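Local coordinates for alpha-catenin-like protein hmp-1 (Caenorhabditis elegans, PDB 5XA5) that binds beta-catenin, cadherin and actin filaments at cell junctions and is required for cell migration and cell shape changes during body enclosure and elongation, at residues K147-K152 and D187-R192; C76-S81 and D142-K147. All coordinates share one frame; numbering follows the deposited sequence.

Interaction 1: K147-K152 and D187-R192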
loop_
_atom_site.group_PDB
_atom_site.type_symbol
_atom_site.label_atom_id
_atom_site.label_comp_id
_atom_site.label_asym_id
_atom_site.label_seq_id
_atom_site.Cartn_x
_atom_site.Cartn_y
_atom_site.Cartn_z
ATOM N N LYS A 147 -6.217 3.465 -0.472
ATOM C CA LYS A 147 -7.144 4.417 -1.088
ATOM C C LYS A 147 -7.671 3.883 -2.407
ATOM O O LYS A 147 -8.816 4.150 -2.790
ATOM C CB LYS A 147 -6.473 5.774 -1.310
ATOM C CG LYS A 147 -6.454 6.656 -0.079
ATOM C CD LYS A 147 -6.030 8.076 -0.415
ATOM C CE LYS A 147 -6.319 9.014 0.751
ATOM N NZ LYS A 147 -5.829 10.394 0.492
ATOM N N VAL A 148 -6.827 3.144 -3.115
ATOM C CA VAL A 148 -7.258 2.493 -4.346
ATOM C C VAL A 148 -8.360 1.465 -4.081
ATOM O O VAL A 148 -9.335 1.388 -4.836
ATOM C CB VAL A 148 -6.065 1.846 -5.060
ATOM C CG1 VAL A 148 -6.517 0.962 -6.213
ATOM C CG2 VAL A 148 -5.120 2.927 -5.562
ATOM N N ILE A 149 -8.238 0.693 -3.004
ATOM C CA ILE A 149 -9.273 -0.262 -2.658
ATOM C C ILE A 149 -10.557 0.479 -2.300
ATOM O O ILE A 149 -11.646 0.084 -2.724
ATOM C CB ILE A 149 -8.863 -1.158 -1.491
ATOM C CG1 ILE A 149 -7.546 -1.845 -1.820
ATOM C CG2 ILE A 149 -9.932 -2.211 -1.252
ATOM C CD1 ILE A 149 -7.074 -2.781 -0.747
ATOM N N VAL A 150 -10.421 1.549 -1.523
ATOM C CA VAL A 150 -11.595 2.332 -1.108
ATOM C C VAL A 150 -12.308 2.912 -2.328
ATOM O O VAL A 150 -13.547 2.980 -2.369
ATOM C CB VAL A 150 -11.195 3.452 -0.110
ATOM C CG1 VAL A 150 -12.352 4.403 0.132
ATOM C CG2 VAL A 150 -10.722 2.828 1.211
ATOM N N ASP A 151 -11.538 3.307 -3.336
ATOM C CA ASP A 151 -12.111 3.831 -4.578
ATOM C C ASP A 151 -12.961 2.758 -5.269
ATOM O O ASP A 151 -14.022 3.058 -5.841
ATOM C CB ASP A 151 -10.987 4.328 -5.501
ATOM C CG ASP A 151 -11.503 5.110 -6.690
ATOM O OD1 ASP A 151 -11.576 4.535 -7.797
ATOM O OD2 ASP A 151 -11.823 6.307 -6.519
ATOM N N LYS A 152 -12.516 1.504 -5.179
ATOM C CA LYS A 152 -13.265 0.382 -5.751
ATOM C C LYS A 152 -14.567 0.135 -4.982
ATOM O O LYS A 152 -15.612 -0.128 -5.591
ATOM C CB LYS A 152 -12.420 -0.897 -5.759
ATOM C CG LYS A 152 -13.075 -2.041 -6.483
ATOM C CD LYS A 152 -13.187 -1.712 -7.965
ATOM C CE LYS A 152 -13.694 -2.894 -8.770
ATOM N NZ LYS A 152 -13.287 -2.773 -10.205
ATOM N N ASP A 187 -13.672 -8.288 -4.446
ATOM C CA ASP A 187 -13.531 -9.456 -3.581
ATOM C C ASP A 187 -12.098 -9.978 -3.592
ATOM O O ASP A 187 -11.546 -10.303 -2.541
ATOM C CB ASP A 187 -14.503 -10.554 -4.022
ATOM C CG ASP A 187 -14.562 -11.705 -3.052
ATOM O OD1 ASP A 187 -15.426 -11.672 -2.150
ATOM O OD2 ASP A 187 -13.747 -12.642 -3.185
ATOM N N ILE A 188 -11.490 -10.038 -4.774
ATOM C CA ILE A 188 -10.106 -10.497 -4.891
ATOM C C ILE A 188 -9.151 -9.607 -4.106
ATOM O O ILE A 188 -8.329 -10.103 -3.336
ATOM C CB ILE A 188 -9.639 -10.537 -6.360
ATOM C CG1 ILE A 188 -10.463 -11.550 -7.152
ATOM C CG2 ILE A 188 -8.152 -10.873 -6.446
ATOM C CD1 ILE A 188 -10.358 -11.388 -8.651
ATOM N N THR A 189 -9.269 -8.290 -4.271
ATOM C CA THR A 189 -8.338 -7.366 -3.636
ATOM C C THR A 189 -8.552 -7.334 -2.126
ATOM O O THR A 189 -7.599 -7.220 -1.347
ATOM C CB THR A 189 -8.471 -5.945 -4.209
ATOM O OG1 THR A 189 -9.671 -5.345 -3.724
ATOM C CG2 THR A 189 -8.511 -5.990 -5.725
ATOM N N VAL A 190 -9.806 -7.455 -1.696
ATOM C CA VAL A 190 -10.081 -7.456 -0.262
ATOM C C VAL A 190 -9.568 -8.721 0.433
ATOM O O VAL A 190 -9.048 -8.656 1.549
ATOM C CB VAL A 190 -11.590 -7.280 -0.008
ATOM C CG1 VAL A 190 -11.951 -7.649 1.415
ATOM C CG2 VAL A 190 -11.958 -5.859 -0.311
ATOM N N ARG A 191 -9.724 -9.875 -0.208
ATOM C CA ARG A 191 -9.186 -11.118 0.352
ATOM C C ARG A 191 -7.674 -11.034 0.506
ATOM O O ARG A 191 -7.113 -11.497 1.513
ATOM C CB ARG A 191 -9.566 -12.305 -0.530
ATOM C CG ARG A 191 -10.970 -12.810 -0.303
ATOM C CD ARG A 191 -11.337 -13.878 -1.313
ATOM N NE ARG A 191 -12.681 -14.397 -1.083
ATOM C CZ ARG A 191 -12.966 -15.689 -0.954
ATOM N NH1 ARG A 191 -11.998 -16.591 -1.034
ATOM N NH2 ARG A 191 -14.216 -16.078 -0.742
ATOM N N ARG A 192 -7.008 -10.462 -0.488
ATOM C CA ARG A 192 -5.547 -10.336 -0.429
ATOM C C ARG A 192 -5.143 -9.348 0.654
ATOM O O ARG A 192 -4.171 -9.585 1.377
ATOM C CB ARG A 192 -4.969 -9.917 -1.780
ATOM C CG ARG A 192 -5.199 -10.951 -2.876
ATOM C CD ARG A 192 -4.639 -10.502 -4.219
ATOM N NE ARG A 192 -3.190 -10.664 -4.295
ATOM C CZ ARG A 192 -2.334 -9.678 -4.541
ATOM N NH1 ARG A 192 -2.777 -8.444 -4.736
ATOM N NH2 ARG A 192 -1.033 -9.929 -4.591
#
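Ile149 holds CG2 anti to its backbone N (CG1 at chi1 -55°), and Thr189 sets OG1 between its backbone N and carbonyl carbon (chi1 74°). These torsions bring the two groups together. The site is a helical hairpin in the N-terminal part of this vinculin/alpha-catenin family protein. Helices 117-165 and 169-196 run antiparallel here, and the CA atoms of Ile149 and Thr189 are 7.2 Å apart. The side chains of Ile149 and Thr189 pass alongside each other, pointing opposite ways. Ile149 CG2 comes to 4.0 Å from Thr189 OG1, a van der Waals contact. Thr189 was modelled in two conformers, and the distance is that of one; the contact is therefore less certain. The hydroxyl finds its polar partner on its own helix, at Leu186 O. The same methyl, Ile149 CG2, lies 4.3 Å from Val190 CG2. Only 112 Å² is buried between the segments, both sides summed. Neighbouring helices add to the packing: Leu258 of helix 234-258 meets Ile149, and Leu206 of helix 200-229 meets Val190. Lys152 reaches Glu185 and Glu155 in salt bridges. On helix 169-196, Asp187 OD1 pairs with Arg210, while its OD2 forms a salt bridge with Arg191 NE, 2.9 Å away.

Interaction 2: C76-S81 and D142-K147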
loop_
_atom_site.group_PDB
_atom_site.type_symbol
_atom_site.label_atom_id
_atom_site.label_comp_id
_atom_site.label_asym_id
_atom_site.label_seq_id
_atom_site.Cartn_x
_atom_site.Cartn_y
_atom_site.Cartn_z
ATOM N N CYS A 76 -0.278 4.575 -10.633
ATOM C CA CYS A 76 -1.262 4.445 -9.561
ATOM C C CYS A 76 -2.635 4.849 -10.062
ATOM O O CYS A 76 -2.813 5.965 -10.543
ATOM C CB CYS A 76 -0.884 5.291 -8.348
ATOM S SG CYS A 76 -2.151 5.270 -7.043
ATOM N N PRO A 77 -3.610 3.937 -9.951
ATOM C CA PRO A 77 -4.927 4.160 -10.564
ATOM C C PRO A 77 -5.706 5.370 -10.038
ATOM O O PRO A 77 -6.675 5.754 -10.679
ATOM C CB PRO A 77 -5.678 2.857 -10.257
ATOM C CG PRO A 77 -4.954 2.245 -9.129
ATOM C CD PRO A 77 -3.520 2.622 -9.296
ATOM N N ILE A 78 -5.313 5.977 -8.925
ATOM C CA ILE A 78 -6.018 7.185 -8.497
ATOM C C ILE A 78 -5.217 8.470 -8.749
ATOM O O ILE A 78 -5.423 9.476 -8.075
ATOM C CB ILE A 78 -6.425 7.114 -7.000
ATOM C CG1 ILE A 78 -5.203 6.998 -6.090
ATOM C CG2 ILE A 78 -7.445 5.982 -6.752
ATOM C CD1 ILE A 78 -5.554 7.036 -4.620
ATOM N N ALA A 79 -4.321 8.419 -9.737
ATOM C CA ALA A 79 -3.462 9.545 -10.122
ATOM C C ALA A 79 -4.284 10.793 -10.418
ATOM O O ALA A 79 -3.945 11.896 -9.963
ATOM C CB ALA A 79 -2.607 9.166 -11.326
ATOM N N ASN A 80 -5.357 10.584 -11.174
ATOM C CA ASN A 80 -6.331 11.603 -11.480
ATOM C C ASN A 80 -7.100 12.079 -10.260
ATOM O O ASN A 80 -7.165 13.275 -9.969
ATOM C CB ASN A 80 -7.350 11.066 -12.524
ATOM C CG ASN A 80 -7.926 9.696 -12.151
ATOM O OD1 ASN A 80 -7.202 8.800 -11.629
ATOM N ND2 ASN A 80 -9.234 9.518 -12.435
ATOM N N SER A 81 -7.694 11.109 -9.574
ATOM C CA SER A 81 -8.795 11.330 -8.644
ATOM C C SER A 81 -8.347 11.976 -7.342
ATOM O O SER A 81 -9.125 12.635 -6.650
ATOM C CB SER A 81 -9.476 9.987 -8.330
ATOM O OG SER A 81 -9.413 9.142 -9.464
ATOM N N ASP A 142 1.588 2.254 1.181
ATOM C CA ASP A 142 0.522 1.340 1.581
ATOM C C ASP A 142 -0.778 2.122 1.763
ATOM O O ASP A 142 -1.852 1.637 1.398
ATOM C CB ASP A 142 0.888 0.589 2.858
ATOM C CG ASP A 142 -0.134 -0.479 3.210
ATOM O OD1 ASP A 142 -0.239 -1.443 2.428
ATOM O OD2 ASP A 142 -0.798 -0.363 4.269
ATOM N N SER A 143 -0.693 3.337 2.300
ATOM C CA SER A 143 -1.919 4.091 2.557
ATOM C C SER A 143 -2.596 4.459 1.241
ATOM O O SER A 143 -3.833 4.551 1.168
ATOM C CB SER A 143 -1.629 5.343 3.379
ATOM O OG SER A 143 -0.997 6.325 2.591
ATOM N N ILE A 144 -1.787 4.663 0.199
ATOM C CA ILE A 144 -2.318 5.015 -1.121
ATOM C C ILE A 144 -2.881 3.763 -1.787
ATOM O O ILE A 144 -3.922 3.785 -2.437
ATOM C CB ILE A 144 -1.233 5.648 -2.025
ATOM C CG1 ILE A 144 -0.658 6.903 -1.369
ATOM C CG2 ILE A 144 -1.796 5.968 -3.396
ATOM C CD1 ILE A 144 -1.708 7.848 -0.842
ATOM N N ASP A 145 -2.188 2.646 -1.601
ATOM C CA ASP A 145 -2.706 1.366 -2.050
ATOM C C ASP A 145 -4.088 1.098 -1.418
ATOM O O ASP A 145 -4.969 0.533 -2.063
ATOM C CB ASP A 145 -1.719 0.227 -1.703
ATOM C CG ASP A 145 -0.440 0.267 -2.548
ATOM O OD1 ASP A 145 -0.459 0.876 -3.639
ATOM O OD2 ASP A 145 0.590 -0.315 -2.106
ATOM N N VAL A 146 -4.278 1.516 -0.166
ATOM C CA VAL A 146 -5.563 1.320 0.499
ATOM C C VAL A 146 -6.614 2.237 -0.132
ATOM O O VAL A 146 -7.761 1.824 -0.327
ATOM C CB VAL A 146 -5.464 1.585 2.016
ATOM C CG1 VAL A 146 -6.859 1.803 2.627
ATOM C CG2 VAL A 146 -4.745 0.437 2.690
ATOM N N LYS A 147 -6.217 3.465 -0.472
ATOM C CA LYS A 147 -7.144 4.417 -1.088
ATOM C C LYS A 147 -7.671 3.883 -2.407
ATOM O O LYS A 147 -8.816 4.150 -2.790
ATOM C CB LYS A 147 -6.473 5.774 -1.310
ATOM C CG LYS A 147 -6.454 6.656 -0.079
ATOM C CD LYS A 147 -6.030 8.076 -0.415
ATOM C CE LYS A 147 -6.319 9.014 0.751
ATOM N NZ LYS A 147 -5.829 10.394 0.492
#
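Ile144 meets Cys76 and Ile78 from a helical turn whose shortest backbone bond, Val146 N to Asp142 O, is 2.9 Å. In the facing loop, Ala79 N bonds to Cys76 O at 3.0 Å and closes a type I beta turn from Cys76 to Ala79. Between loop and helix the contact is apolar. Cys76 SG, anti to its backbone N (chi1 175°), reaches Ile144 CG2 at 3.7 Å. Ile78 CD1 comes to 4.1 Å from the same methyl, Ile144 CG2, so sulfur and methyl both pack on one branch. The side chains of Ile78 and Ile144 meet at a slant. The loop joins helices 51-74 and 83-112 of a helical bundle and closes over helix 117-165, the long helix that continues beyond this bundle. Ala85 and Leu89 of helix 83-112 also pack on Ile144. Lys147 supplies its aliphatic base: CB lies 3.7 Å from Ile78 CD1, the two side chains meeting at about a right angle. Beyond CG it extends away from the contact, and NZ forms a salt bridge with Asp82. Asp145 points its CB away from the loop. Its OD1 and OD2 are both hydrogen-bonded to the backbone of a partner protein.

How the interactions relate
Both contacts use helix 117-165, with their centres 11 Å apart. Lys147 belongs to a segment of each but touches across only in interaction 2. Interaction 2 lies where the loop 76-81 meets the helix. Interaction 1 follows about a turn and a half further on, where the helix meets 187-192 of the next helix. They touch directly through Val148, whose side chain lies on the loop side: CG1 is 3.5 Å from Pro77 CG, and CG2 is 4.0 Å from Ile78 CG2. Asp151 CB adds a contact of 4.1 Å with the same Ile78 CG2. Ile149 packs on helix 169-196 instead. One short piece of helix thus connects the end of the bundle where the loop 76-81 lies with the helices that follow.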